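Local atomic coordinates of amidase, hydantoinase/carbamoylase family (Burkholderia vietnamiensis, PDB entry 5I4M), a protein that probably hydrolyses N-carbamoyl-L-amino acids, as a two-zinc enzyme of the peptidase M20 family. Residues Ala96-Thr101 / Pro140-Ile145; Gly111-Gly116 / Ile406-Pro411; Thr229-Gln234 / Ala347-Asp352; Tyr237-Thr242 / Thr338-Ile343. All blocks are in the same frame, centred on the assembly; numbering follows the deposited sequence.

Contact 1: residues Ala96-Thr101 / Pro140-Ile145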
loop_
_atom_site.group_PDB
_atom_site.type_symbol
_atom_site.label_atom_id
_atom_site.label_comp_id
_atom_site.label_asym_id
_atom_site.label_seq_id
_atom_site.Cartn_x
_atom_site.Cartn_y
_atom_site.Cartn_z
ATOM N N ALA A 96 29.300 -11.003 -40.128
ATOM C CA ALA A 96 27.947 -10.707 -40.576
ATOM C C ALA A 96 27.094 -10.257 -39.398
ATOM O O ALA A 96 27.308 -10.667 -38.253
ATOM C CB ALA A 96 27.320 -11.928 -41.251
ATOM N N ALA A 97 26.137 -9.385 -39.687
ATOM C CA ALA A 97 25.203 -8.948 -38.667
ATOM C C ALA A 97 24.319 -10.119 -38.244
ATOM O O ALA A 97 23.939 -10.945 -39.081
ATOM C CB ALA A 97 24.343 -7.792 -39.184
ATOM N N PRO A 98 23.992 -10.233 -36.962
ATOM C CA PRO A 98 23.265 -11.414 -36.494
ATOM C C PRO A 98 21.769 -11.308 -36.727
ATOM O O PRO A 98 21.199 -10.220 -36.820
ATOM C CB PRO A 98 23.571 -11.434 -34.990
ATOM C CG PRO A 98 23.716 -9.970 -34.643
ATOM C CD PRO A 98 24.414 -9.363 -35.849
ATOM N N VAL A 99 21.138 -12.473 -36.831
ATOM C CA VAL A 99 19.695 -12.588 -36.679
ATOM C C VAL A 99 19.445 -12.940 -35.222
ATOM O O VAL A 99 19.968 -13.941 -34.725
ATOM C CB VAL A 99 19.106 -13.648 -37.620
ATOM C CG1 VAL A 99 17.634 -13.846 -37.320
ATOM C CG2 VAL A 99 19.305 -13.219 -39.072
ATOM N N VAL A 100 18.687 -12.105 -34.522
ATOM C CA VAL A 100 18.586 -12.272 -33.079
ATOM C C VAL A 100 17.162 -12.641 -32.703
ATOM O O VAL A 100 16.195 -12.318 -33.398
ATOM C CB VAL A 100 19.041 -11.028 -32.293
ATOM C CG1 VAL A 100 20.393 -10.521 -32.820
ATOM C CG2 VAL A 100 17.992 -9.957 -32.349
ATOM N N THR A 101 17.048 -13.349 -31.588
ATOM C CA THR A 101 15.766 -13.622 -30.976
ATOM C C THR A 101 15.955 -13.492 -29.478
ATOM O O THR A 101 17.074 -13.356 -28.984
ATOM C CB THR A 101 15.241 -15.017 -31.340
ATOM O OG1 THR A 101 13.869 -15.125 -30.956
ATOM C CG2 THR A 101 16.048 -16.099 -30.619
ATOM N N PRO A 140 25.422 -15.021 -38.184
ATOM C CA PRO A 140 25.351 -15.565 -36.830
ATOM C C PRO A 140 23.935 -15.423 -36.295
ATOM O O PRO A 140 23.149 -14.592 -36.753
ATOM C CB PRO A 140 26.342 -14.699 -36.041
ATOM C CG PRO A 140 26.416 -13.418 -36.813
ATOM C CD PRO A 140 26.278 -13.825 -38.254
ATOM N N VAL A 141 23.616 -16.265 -35.320
ATOM C CA VAL A 141 22.320 -16.261 -34.656
ATOM C C VAL A 141 22.558 -15.997 -33.178
ATOM O O VAL A 141 23.513 -16.522 -32.597
ATOM C CB VAL A 141 21.583 -17.599 -34.882
ATOM C CG1 VAL A 141 20.422 -17.751 -33.919
ATOM C CG2 VAL A 141 21.109 -17.711 -36.345
ATOM N N GLU A 142 21.723 -15.154 -32.573
ATOM C CA GLU A 142 21.874 -14.850 -31.156
ATOM C C GLU A 142 20.550 -15.005 -30.427
ATOM O O GLU A 142 19.487 -14.723 -30.981
ATOM C CB GLU A 142 22.390 -13.412 -30.940
ATOM C CG GLU A 142 23.801 -13.167 -31.455
ATOM C CD GLU A 142 24.319 -11.780 -31.100
ATOM O OE1 GLU A 142 25.411 -11.410 -31.568
ATOM O OE2 GLU A 142 23.627 -11.054 -30.360
ATOM N N VAL A 143 20.619 -15.459 -29.173
ATOM C CA VAL A 143 19.498 -15.419 -28.235
ATOM C C VAL A 143 19.836 -14.403 -27.156
ATOM O O VAL A 143 20.950 -14.418 -26.622
ATOM C CB VAL A 143 19.227 -16.798 -27.607
ATOM C CG1 VAL A 143 17.950 -16.763 -26.767
ATOM C CG2 VAL A 143 19.149 -17.854 -28.684
ATOM N N VAL A 144 18.884 -13.527 -26.830
ATOM C CA VAL A 144 19.125 -12.427 -25.906
ATOM C C VAL A 144 18.188 -12.557 -24.714
ATOM O O VAL A 144 17.013 -12.913 -24.870
ATOM C CB VAL A 144 18.943 -11.057 -26.600
ATOM C CG1 VAL A 144 19.319 -9.922 -25.656
ATOM C CG2 VAL A 144 19.811 -10.975 -27.868
ATOM N N ILE A 145 18.721 -12.287 -23.517
ATOM C CA ILE A 145 17.904 -11.955 -22.353
ATOM C C ILE A 145 17.971 -10.446 -22.160
ATOM O O ILE A 145 19.052 -9.895 -21.917
ATOM C CB ILE A 145 18.381 -12.676 -21.082
ATOM C CG1 ILE A 145 18.292 -14.192 -21.256
ATOM C CG2 ILE A 145 17.530 -12.212 -19.886
ATOM C CD1 ILE A 145 19.059 -14.979 -20.223
#
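The carbonyl oxygen of Thr101 receives the shortest bond of this contact, 2.8 Å from Val144 N, and the CA of Val143 leans on the same oxygen with a C-H...O contact. Glu142 works in both directions on the other strand: its O accepts from Thr101 N at 2.9 Å, while its N gives to Val99 O at 3.0 Å. At the start of the two strands, Pro140 O accepts from Val99 N (2.9 Å), with the CA of Pro98 against the same oxygen.

These bonds make a parallel pair, strand 99-103 beside strand 141-145, the two strands of a beta-alpha-beta unit whose crossover is helix 117-132, in the zinc-binding part of the M20 fold. On one face Val100 and Glu142 stand side by side and point the same way, Val100 CG1 lying 4.0 Å from Glu142 CB. Glu142 CG is turned anti to its own carbonyl carbon (chi1 -66°) and the chain runs on extended, which carries the carboxylate past the ring of Pro98, with OE1 3.8 Å from Pro98 CG. That buried carboxylate is probably stabilised as an anion by salt bridges from OE1 to Arg88 and Arg202.

The other face holds Val99, Thr101, Val141 and Val143. Thr101 sets its methyl CG2 3.7 Å from Glu142 O, and its OG1 is hydrogen-bonded to Phe208 O of the next strand; helices 411-429 and 117-132 pack over these side chains. Where the strands begin, Pro140 lays its ring against Ala96, CD 3.7 Å from Ala96 CB.

Contact 2: residues Gly111-Gly116 / Ile406-Pro411. With ZN (zinc ion), chain C; ZN (zinc ion), chain D; 3PG (3-phosphoglyceric acid), chain E.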
loop_
_atom_site.group_PDB
_atom_site.type_symbol
_atom_site.label_atom_id
_atom_site.label_comp_id
_atom_site.label_asym_id
_atom_site.label_seq_id
_atom_site.Cartn_x
_atom_site.Cartn_y
_atom_site.Cartn_z
ATOM N N GLY A 111 3.559 -13.571 -11.546
ATOM C CA GLY A 111 3.930 -13.937 -12.894
ATOM C C GLY A 111 3.579 -15.371 -13.251
ATOM O O GLY A 111 3.409 -16.252 -12.404
ATOM N N GLY A 112 3.491 -15.606 -14.557
ATOM C CA GLY A 112 3.249 -16.931 -15.081
ATOM C C GLY A 112 4.536 -17.599 -15.529
ATOM O O GLY A 112 5.606 -16.996 -15.570
ATOM N N ARG A 113 4.403 -18.874 -15.884
ATOM C CA ARG A 113 5.541 -19.683 -16.296
ATOM C C ARG A 113 5.935 -19.483 -17.753
ATOM O O ARG A 113 6.885 -20.130 -18.208
ATOM C CB ARG A 113 5.229 -21.166 -16.045
ATOM C CG ARG A 113 5.143 -21.516 -14.549
ATOM C CD ARG A 113 4.520 -22.897 -14.288
ATOM N NE ARG A 113 3.146 -22.930 -14.773
ATOM C CZ ARG A 113 2.629 -23.892 -15.526
ATOM N NH1 ARG A 113 3.364 -24.951 -15.860
ATOM N NH2 ARG A 113 1.366 -23.798 -15.930
ATOM N N PHE A 114 5.256 -18.604 -18.494
ATOM C CA PHE A 114 5.519 -18.498 -19.924
ATOM C C PHE A 114 5.847 -17.086 -20.404
ATOM O O PHE A 114 6.596 -16.925 -21.378
ATOM C CB PHE A 114 4.319 -19.052 -20.695
ATOM C CG PHE A 114 4.035 -20.495 -20.395
ATOM C CD1 PHE A 114 4.730 -21.501 -21.056
ATOM C CD2 PHE A 114 3.104 -20.850 -19.424
ATOM C CE1 PHE A 114 4.493 -22.838 -20.769
ATOM C CE2 PHE A 114 2.855 -22.190 -19.133
ATOM C CZ PHE A 114 3.546 -23.183 -19.812
ATOM N N ASP A 115 5.288 -16.059 -19.765
ATOM C CA ASP A 115 5.532 -14.682 -20.200
ATOM C C ASP A 115 7.031 -14.410 -20.198
ATOM O O ASP A 115 7.707 -14.617 -19.185
ATOM C CB ASP A 115 4.776 -13.726 -19.270
ATOM C CG ASP A 115 5.012 -12.252 -19.567
ATOM O OD1 ASP A 115 5.652 -11.891 -20.584
ATOM O OD2 ASP A 115 4.491 -11.434 -18.760
ATOM N N GLY A 116 7.561 -14.020 -21.357
ATOM C CA GLY A 116 8.985 -13.763 -21.483
ATOM C C GLY A 116 9.882 -14.988 -21.571
ATOM O O GLY A 116 10.667 -15.126 -22.516
ATOM N N ILE A 406 -1.730 -18.486 -12.774
ATOM C CA ILE A 406 -2.354 -19.582 -13.506
ATOM C C ILE A 406 -2.150 -19.479 -15.010
ATOM O O ILE A 406 -2.709 -20.292 -15.752
ATOM C CB ILE A 406 -3.870 -19.677 -13.230
ATOM C CG1 ILE A 406 -4.589 -18.457 -13.810
ATOM C CG2 ILE A 406 -4.138 -19.843 -11.733
ATOM C CD1 ILE A 406 -6.087 -18.503 -13.661
ATOM N N GLU A 407 -1.370 -18.509 -15.478
ATOM C CA GLU A 407 -1.011 -18.417 -16.889
ATOM C C GLU A 407 -0.552 -19.773 -17.413
ATOM O O GLU A 407 0.198 -20.491 -16.743
ATOM C CB GLU A 407 0.100 -17.372 -17.036
ATOM C CG GLU A 407 0.608 -17.141 -18.442
ATOM C CD GLU A 407 1.860 -16.309 -18.425
ATOM O OE1 GLU A 407 1.751 -15.061 -18.326
ATOM O OE2 GLU A 407 2.958 -16.910 -18.463
ATOM N N ASP A 408 -1.026 -20.148 -18.603
ATOM C CA ASP A 408 -0.771 -21.507 -19.063
ATOM C C ASP A 408 -0.797 -21.586 -20.582
ATOM O O ASP A 408 -1.441 -20.776 -21.254
ATOM C CB ASP A 408 -1.794 -22.482 -18.471
ATOM C CG ASP A 408 -1.271 -23.911 -18.385
ATOM O OD1 ASP A 408 -0.055 -24.142 -18.608
ATOM O OD2 ASP A 408 -2.088 -24.804 -18.072
ATOM N N ALA A 409 -0.088 -22.586 -21.108
ATOM C CA ALA A 409 -0.064 -22.866 -22.541
ATOM C C ALA A 409 0.039 -24.372 -22.729
ATOM O O ALA A 409 0.554 -25.078 -21.862
ATOM C CB ALA A 409 1.103 -22.166 -23.234
ATOM N N THR A 410 -0.468 -24.861 -23.851
ATOM C CA THR A 410 -0.367 -26.295 -24.096
ATOM C C THR A 410 0.987 -26.643 -24.708
ATOM O O THR A 410 1.602 -25.815 -25.384
ATOM C CB THR A 410 -1.459 -26.763 -25.047
ATOM O OG1 THR A 410 -1.198 -26.229 -26.351
ATOM C CG2 THR A 410 -2.824 -26.313 -24.559
ATOM N N PRO A 411 1.460 -27.873 -24.502
ATOM C CA PRO A 411 2.668 -28.316 -25.221
ATOM C C PRO A 411 2.587 -28.114 -26.726
ATOM O O PRO A 411 3.578 -27.701 -27.349
ATOM C CB PRO A 411 2.761 -29.803 -24.837
ATOM C CG PRO A 411 2.142 -29.854 -23.463
ATOM C CD PRO A 411 1.029 -28.840 -23.473
HETATM ZN ZN ZN C . 6.617 -10.428 -21.788
HETATM ZN ZN ZN D . 4.767 -9.448 -18.539
HETATM C C1 3PG E . 3.641 -4.418 -20.634
HETATM O O1 3PG E . 3.011 -4.270 -19.571
HETATM O O2 3PG E . 3.078 -4.497 -21.748
HETATM C C2 3PG E . 5.138 -4.499 -20.555
HETATM O O3 3PG E . 5.722 -4.182 -21.831
HETATM C C3 3PG E . 5.515 -5.911 -20.171
HETATM O O1P 3PG E . 5.120 -6.804 -21.215
HETATM P P 3PG E . 5.050 -8.411 -20.906
HETATM O O2P 3PG E . 6.312 -8.756 -20.152
HETATM O O3P 3PG E . 3.799 -8.560 -20.052
HETATM O O4P 3PG E . 4.986 -9.045 -22.307
HETATM O O HOH W 1 2.834 -13.473 -16.385
HETATM O O HOH W 2 1.932 -20.178 -14.782
HETATM O O HOH W 3 1.423 -26.419 -17.702
HETATM O O HOH W 4 7.625 -9.209 -23.295
#
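Glu407 reaches from one active-site loop into the backbone of another, the loop of residues 111-116 that carries Asp115, the carboxylate bridging the two zinc ions as is usual in the M20 family. With CG anti to the backbone N and an extended chain, its carboxylate arrives at the backbone amides of residues 114-115. OE2 is gripped by two successive amides, Phe114 N at 2.9 Å, which meets it nearly along the C-O axis, and Asp115 N at 2.8 Å, which comes from the syn side and 30° out of the carboxylate plane. OE1 packs on Asp115 CB, bonds to Ser402 OG, and accepts a hydrogen bond from a water that in turn accepts from Gly112 N. Glu407 is therefore a second-shell residue, fixing the backbone from which Asp115 gives OD1 to one zinc and OD2 to the other. His104 and His211 serve the first ion, Glu150 and His403 the second, and the phosphate of 3-phosphoglyceric acid binds both.

The carbonyl of Glu407 lies at the edge of the Phe114 ring, near its plane, and a water links it to N and NE of Arg113. Next, Asp408 sends OD1 to Arg113 NH2, 3.1 Å away, in a salt bridge whose hydrogen bond is weak; the guanidinium and carboxylate planes are 48° apart. A further water joins the same OD1 to Arg113 NH1. Ala409 follows, its CB over the middle of the Phe114 ring in a CH-pi contact, 4.1 Å from the centroid and 6° off the ring normal.

Contact 3: residues Thr229-Gln234 / Ala347-Asp352. With 3PG (3-phosphoglyceric acid), chain E.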
loop_
_atom_site.group_PDB
_atom_site.type_symbol
_atom_site.label_atom_id
_atom_site.label_comp_id
_atom_site.label_asym_id
_atom_site.label_seq_id
_atom_site.Cartn_x
_atom_site.Cartn_y
_atom_site.Cartn_z
ATOM N N THR A 229 1.669 -8.243 -36.476
ATOM C CA THR A 229 1.919 -7.206 -37.468
ATOM C C THR A 229 2.216 -5.850 -36.858
ATOM O O THR A 229 2.865 -5.026 -37.506
ATOM C CB THR A 229 0.707 -7.048 -38.393
ATOM O OG1 THR A 229 -0.425 -6.650 -37.610
ATOM C CG2 THR A 229 0.397 -8.363 -39.099
ATOM N N ASP A 230 1.733 -5.604 -35.641
ATOM C CA ASP A 230 1.817 -4.307 -34.984
ATOM C C ASP A 230 1.863 -4.532 -33.481
ATOM O O ASP A 230 1.549 -5.615 -32.984
ATOM C CB ASP A 230 0.614 -3.416 -35.314
ATOM C CG ASP A 230 0.458 -3.158 -36.793
ATOM O OD1 ASP A 230 -0.162 -4.001 -37.484
ATOM O OD2 ASP A 230 0.922 -2.091 -37.259
ATOM N N ALA A 231 2.238 -3.485 -32.759
ATOM C CA ALA A 231 2.194 -3.482 -31.303
ATOM C C ALA A 231 1.581 -2.159 -30.879
ATOM O O ALA A 231 1.981 -1.109 -31.387
ATOM C CB ALA A 231 3.588 -3.653 -30.695
ATOM N N GLN A 232 0.594 -2.202 -29.987
ATOM C CA GLN A 232 -0.098 -0.965 -29.674
ATOM C C GLN A 232 0.809 -0.055 -28.848
ATOM O O GLN A 232 1.817 -0.484 -28.292
ATOM C CB GLN A 232 -1.410 -1.248 -28.941
ATOM C CG GLN A 232 -1.260 -1.651 -27.491
ATOM C CD GLN A 232 -2.613 -1.744 -26.801
ATOM O OE1 GLN A 232 -3.570 -1.081 -27.209
ATOM N NE2 GLN A 232 -2.701 -2.576 -25.775
ATOM N N GLY A 233 0.451 1.234 -28.794
ATOM C CA GLY A 233 1.233 2.191 -28.035
ATOM C C GLY A 233 0.809 2.248 -26.574
ATOM O O GLY A 233 -0.272 1.784 -26.210
ATOM N N GLN A 234 1.676 2.835 -25.744
ATOM C CA GLN A 234 1.425 2.934 -24.312
ATOM C C GLN A 234 1.873 4.289 -23.782
ATOM O O GLN A 234 2.817 4.897 -24.296
ATOM C CB GLN A 234 2.163 1.852 -23.519
ATOM C CG GLN A 234 1.941 0.432 -24.011
ATOM C CD GLN A 234 2.317 -0.590 -22.951
ATOM O OE1 GLN A 234 1.871 -0.498 -21.815
ATOM N NE2 GLN A 234 3.154 -1.555 -23.315
ATOM N N ALA A 347 4.855 5.248 -29.331
ATOM C CA ALA A 347 3.770 5.190 -30.284
ATOM C C ALA A 347 3.534 3.748 -30.724
ATOM O O ALA A 347 4.453 2.922 -30.682
ATOM C CB ALA A 347 4.094 6.053 -31.496
ATOM N N PRO A 348 2.311 3.421 -31.145
ATOM C CA PRO A 348 2.083 2.140 -31.828
ATOM C C PRO A 348 3.092 1.973 -32.951
ATOM O O PRO A 348 3.497 2.944 -33.605
ATOM C CB PRO A 348 0.659 2.275 -32.381
ATOM C CG PRO A 348 0.020 3.370 -31.569
ATOM C CD PRO A 348 1.135 4.306 -31.213
ATOM N N ILE A 349 3.524 0.745 -33.173
ATOM C CA ILE A 349 4.583 0.508 -34.144
ATOM C C ILE A 349 4.190 -0.664 -35.026
ATOM O O ILE A 349 3.585 -1.635 -34.559
ATOM C CB ILE A 349 5.946 0.284 -33.449
ATOM C CG1 ILE A 349 7.071 0.151 -34.481
ATOM C CG2 ILE A 349 5.907 -0.916 -32.520
ATOM C CD1 ILE A 349 8.432 0.484 -33.908
ATOM N N ALA A 350 4.492 -0.543 -36.315
ATOM C CA ALA A 350 4.265 -1.604 -37.283
ATOM C C ALA A 350 5.543 -2.415 -37.430
ATOM O O ALA A 350 6.638 -1.853 -37.539
ATOM C CB ALA A 350 3.843 -1.016 -38.634
ATOM N N PHE A 351 5.409 -3.732 -37.422
ATOM C CA PHE A 351 6.590 -4.562 -37.561
ATOM C C PHE A 351 6.982 -4.664 -39.032
ATOM O O PHE A 351 6.222 -4.289 -39.933
ATOM C CB PHE A 351 6.344 -5.931 -36.927
ATOM C CG PHE A 351 6.384 -5.900 -35.418
ATOM C CD1 PHE A 351 7.531 -5.484 -34.754
ATOM C CD2 PHE A 351 5.267 -6.251 -34.667
ATOM C CE1 PHE A 351 7.573 -5.434 -33.351
ATOM C CE2 PHE A 351 5.301 -6.200 -33.272
ATOM C CZ PHE A 351 6.451 -5.802 -32.620
ATOM N N ASP A 352 8.202 -5.149 -39.271
ATOM C CA ASP A 352 8.766 -5.155 -40.619
ATOM C C ASP A 352 8.003 -6.129 -41.514
ATOM O O ASP A 352 7.753 -7.271 -41.123
ATOM C CB ASP A 352 10.248 -5.531 -40.569
ATOM C CG ASP A 352 10.860 -5.672 -41.954
ATOM O OD1 ASP A 352 11.280 -4.644 -42.542
ATOM O OD2 ASP A 352 10.915 -6.809 -42.460
HETATM C C1 3PG E . 3.641 -4.418 -20.634
HETATM O O1 3PG E . 3.011 -4.270 -19.571
HETATM O O2 3PG E . 3.078 -4.497 -21.748
HETATM C C2 3PG E . 5.138 -4.499 -20.555
HETATM O O3 3PG E . 5.722 -4.182 -21.831
HETATM C C3 3PG E . 5.515 -5.911 -20.171
HETATM O O1P 3PG E . 5.120 -6.804 -21.215
HETATM P P 3PG E . 5.050 -8.411 -20.906
HETATM O O2P 3PG E . 6.312 -8.756 -20.152
HETATM O O3P 3PG E . 3.799 -8.560 -20.052
HETATM O O4P 3PG E . 4.986 -9.045 -22.307
HETATM O O HOH W 5 3.479 -4.788 -40.281
#
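Strands 225-242 and 337-350 pair antiparallel here, Ala231 and Ile349 forming a hydrogen-bonded pair and Asp230 and Ala350 a non-hydrogen-bonded one. Ala231 N gives to Ile349 O at 2.9 Å, and Ile349 N returns a bond to Ala231 O at 3.0 Å. Beyond the Asp230-Ala350 pair, Phe351 N reaches Thr229 O straight (168° at the hydrogen) but from above the carbonyl plane. A water also donates to Thr229 O and to Phe351 O, so Thr229 O accepts from both Phe351 N and the water.

The strand pair lies beside the active site of the M20 fold: just past the paired residues, Gln234 NE2 makes a weak bond to O2 of 3-phosphoglyceric acid, 3.3 Å away. At this end Pro348 sets its ring against the backbone of Gly233, CG 3.5 Å from Gly233 N.

On the face of Ala231 and Ile349, Ala231 CB touches Ile349 CG2 and, at 4.0 Å, Phe351 CE2. Phe351 CG stands anti to the carbonyl carbon (chi1 -75°), which lays the ring along the backbone of residues 229-231; strand 390-395 packs on it too. On the other face, Asp230 brings OD2 to 3.4 Å from Ala350 CB, while its OD1 accepts from Thr229 OG1.

Contact 4: residues Tyr237-Thr242 / Thr338-Ile343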
loop_
_atom_site.group_PDB
_atom_site.type_symbol
_atom_site.label_atom_id
_atom_site.label_comp_id
_atom_site.label_asym_id
_atom_site.label_seq_id
_atom_site.Cartn_x
_atom_site.Cartn_y
_atom_site.Cartn_z
ATOM N N TYR A 237 2.054 6.650 -16.285
ATOM C CA TYR A 237 2.116 7.850 -15.461
ATOM C C TYR A 237 2.379 7.479 -14.011
ATOM O O TYR A 237 2.049 6.378 -13.565
ATOM C CB TYR A 237 0.804 8.650 -15.504
ATOM C CG TYR A 237 0.322 8.981 -16.884
ATOM C CD1 TYR A 237 -0.336 8.030 -17.659
ATOM C CD2 TYR A 237 0.505 10.248 -17.413
ATOM C CE1 TYR A 237 -0.782 8.331 -18.927
ATOM C CE2 TYR A 237 0.049 10.562 -18.684
ATOM C CZ TYR A 237 -0.592 9.596 -19.432
ATOM O OH TYR A 237 -1.043 9.897 -20.697
ATOM N N GLU A 238 2.948 8.440 -13.281
ATOM C CA GLU A 238 3.031 8.424 -11.830
ATOM C C GLU A 238 2.376 9.695 -11.306
ATOM O O GLU A 238 2.692 10.797 -11.768
ATOM C CB GLU A 238 4.487 8.332 -11.354
ATOM C CG GLU A 238 5.125 6.964 -11.629
ATOM C CD GLU A 238 6.567 6.846 -11.149
ATOM O OE1 GLU A 238 7.120 5.725 -11.218
ATOM O OE2 GLU A 238 7.145 7.858 -10.695
ATOM N N ILE A 239 1.456 9.544 -10.361
ATOM C CA ILE A 239 0.730 10.679 -9.802
ATOM C C ILE A 239 0.836 10.607 -8.288
ATOM O O ILE A 239 0.585 9.552 -7.697
ATOM C CB ILE A 239 -0.749 10.680 -10.231
ATOM C CG1 ILE A 239 -0.858 10.832 -11.746
ATOM C CG2 ILE A 239 -1.488 11.830 -9.553
ATOM C CD1 ILE A 239 -2.273 10.641 -12.285
ATOM N N THR A 240 1.218 11.716 -7.663
ATOM C CA THR A 240 1.108 11.842 -6.215
ATOM C C THR A 240 0.132 12.972 -5.918
ATOM O O THR A 240 0.315 14.093 -6.404
ATOM C CB THR A 240 2.469 12.115 -5.566
ATOM O OG1 THR A 240 3.344 11.002 -5.792
ATOM C CG2 THR A 240 2.307 12.320 -4.061
ATOM N N PHE A 241 -0.924 12.659 -5.170
ATOM C CA PHE A 241 -1.797 13.668 -4.583
ATOM C C PHE A 241 -1.315 13.968 -3.171
ATOM O O PHE A 241 -1.042 13.044 -2.398
ATOM C CB PHE A 241 -3.244 13.175 -4.493
ATOM C CG PHE A 241 -4.035 13.305 -5.758
ATOM C CD1 PHE A 241 -3.847 14.371 -6.613
ATOM C CD2 PHE A 241 -5.011 12.371 -6.058
ATOM C CE1 PHE A 241 -4.610 14.493 -7.774
ATOM C CE2 PHE A 241 -5.769 12.483 -7.207
ATOM C CZ PHE A 241 -5.563 13.551 -8.068
ATOM N N THR A 242 -1.251 15.246 -2.818
ATOM C CA THR A 242 -0.965 15.638 -1.442
ATOM C C THR A 242 -2.143 16.432 -0.894
ATOM O O THR A 242 -2.548 17.441 -1.485
ATOM C CB THR A 242 0.324 16.448 -1.353
ATOM O OG1 THR A 242 1.406 15.688 -1.915
ATOM C CG2 THR A 242 0.634 16.754 0.114
ATOM N N THR A 338 -1.045 18.338 -6.911
ATOM C CA THR A 338 -0.852 17.245 -7.859
ATOM C C THR A 338 0.557 17.263 -8.416
ATOM O O THR A 338 1.018 18.294 -8.917
ATOM C CB THR A 338 -1.831 17.322 -9.025
ATOM O OG1 THR A 338 -3.167 17.347 -8.519
ATOM C CG2 THR A 338 -1.656 16.108 -9.928
ATOM N N ALA A 339 1.224 16.115 -8.352
ATOM C CA ALA A 339 2.468 15.884 -9.075
ATOM C C ALA A 339 2.171 14.783 -10.080
ATOM O O ALA A 339 1.939 13.638 -9.692
ATOM C CB ALA A 339 3.595 15.481 -8.128
ATOM N N LEU A 340 2.126 15.126 -11.361
ATOM C CA LEU A 340 1.794 14.160 -12.401
ATOM C C LEU A 340 2.942 14.120 -13.396
ATOM O O LEU A 340 3.345 15.165 -13.922
ATOM C CB LEU A 340 0.481 14.529 -13.108
ATOM C CG LEU A 340 -0.001 13.628 -14.250
ATOM C CD1 LEU A 340 -1.498 13.763 -14.419
ATOM C CD2 LEU A 340 0.683 13.964 -15.593
ATOM N N GLU A 341 3.446 12.920 -13.673
ATOM C CA GLU A 341 4.517 12.735 -14.643
ATOM C C GLU A 341 4.152 11.589 -15.564
ATOM O O GLU A 341 3.821 10.501 -15.092
ATOM C CB GLU A 341 5.865 12.432 -13.974
ATOM C CG GLU A 341 7.001 12.297 -14.991
ATOM C CD GLU A 341 8.363 12.015 -14.365
ATOM O OE1 GLU A 341 9.377 12.163 -15.079
ATOM O OE2 GLU A 341 8.425 11.635 -13.175
ATOM N N GLN A 342 4.211 11.825 -16.871
ATOM C CA GLN A 342 4.195 10.707 -17.805
ATOM C C GLN A 342 5.606 10.135 -17.826
ATOM O O GLN A 342 6.549 10.806 -18.267
ATOM C CB GLN A 342 3.743 11.167 -19.185
ATOM C CG GLN A 342 3.789 10.084 -20.254
ATOM C CD GLN A 342 3.277 10.595 -21.594
ATOM O OE1 GLN A 342 2.073 10.722 -21.797
ATOM N NE2 GLN A 342 4.197 10.941 -22.493
ATOM N N ILE A 343 5.774 8.915 -17.305
ATOM C CA ILE A 343 7.109 8.339 -17.174
ATOM C C ILE A 343 7.481 7.434 -18.341
ATOM O O ILE A 343 8.633 6.978 -18.410
ATOM C CB ILE A 343 7.258 7.566 -15.849
ATOM C CG1 ILE A 343 6.356 6.331 -15.835
ATOM C CG2 ILE A 343 6.954 8.474 -14.649
ATOM C CD1 ILE A 343 6.848 5.251 -14.865
HETATM O O HOH W 6 7.153 10.693 -10.999
#
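Four backbone hydrogen bonds join Tyr237-Thr242 to Thr338-Ile343, two in each of two reciprocal pairs. Glu238 N gives to Glu341 O at 2.9 Å and Glu341 N gives back to Glu238 O at 3.0 Å; Thr240 and Ala339 exchange an equivalent pair, Thr240 N to Ala339 O and Ala339 N to Thr240 O. All are close to straight, with angles of 160° to 169° at the hydrogen, and the strands run antiparallel in the sheet of the M20 dimerisation domain.

The face with Tyr237, Ile239, Phe241, Thr338, Leu340 and Gln342 turns to helices 259-276 and 313-334. Ile239 and Leu340 lie alongside each other, CG1 of the first 3.8 Å from CG of the second. At one end Thr338 OG1 sits in the plane of the Phe241 ring, at its edge, 3.3 Å from CE1. At the other, the side chain of Gln342 slants across the Tyr237 ring, amide and ring planes 67° apart, with CB 3.8 Å from Tyr237 CE2. Their polar ends have separate partners: Tyr237 OH bonds Asp320, and Gln342 OE1 bonds Arg235.

Glu238, on the opposite face, is crossed at about a right angle by the side chain of Ile343. Ile343 CG2, anti to its carbonyl carbon and beside the backbone N, comes to 3.8 Å from Glu238 CG. Glu238 OE1 continues to a salt bridge with Arg295 of the second subunit, whose side chain also packs on Ile343. The aliphatic part of Glu238 is thus held within its own sheet while its charge reaches across the dimer, probably balanced there by the arginine.

Overall arrangement
From the N terminus, contact 1 closes first, as the chain passes from strand 99-103 through helix 117-132 to strand 141-145. The loop 111-116 lies within that span and finds its partner 406-411 only near the C terminus, so contacts 1 and 2 cross, and contact 2 brings together two loops at the zinc site. Inside the long loop it closes lies contact 3, and inside that, contact 4. These last two share strands 225-242 and 337-350, their centres about 26 Å apart, and lead from the active site out to the dimerisation domain. Contacts 1 and 4 lie on opposite sides of the chain's centre, about 39 Å apart between centres.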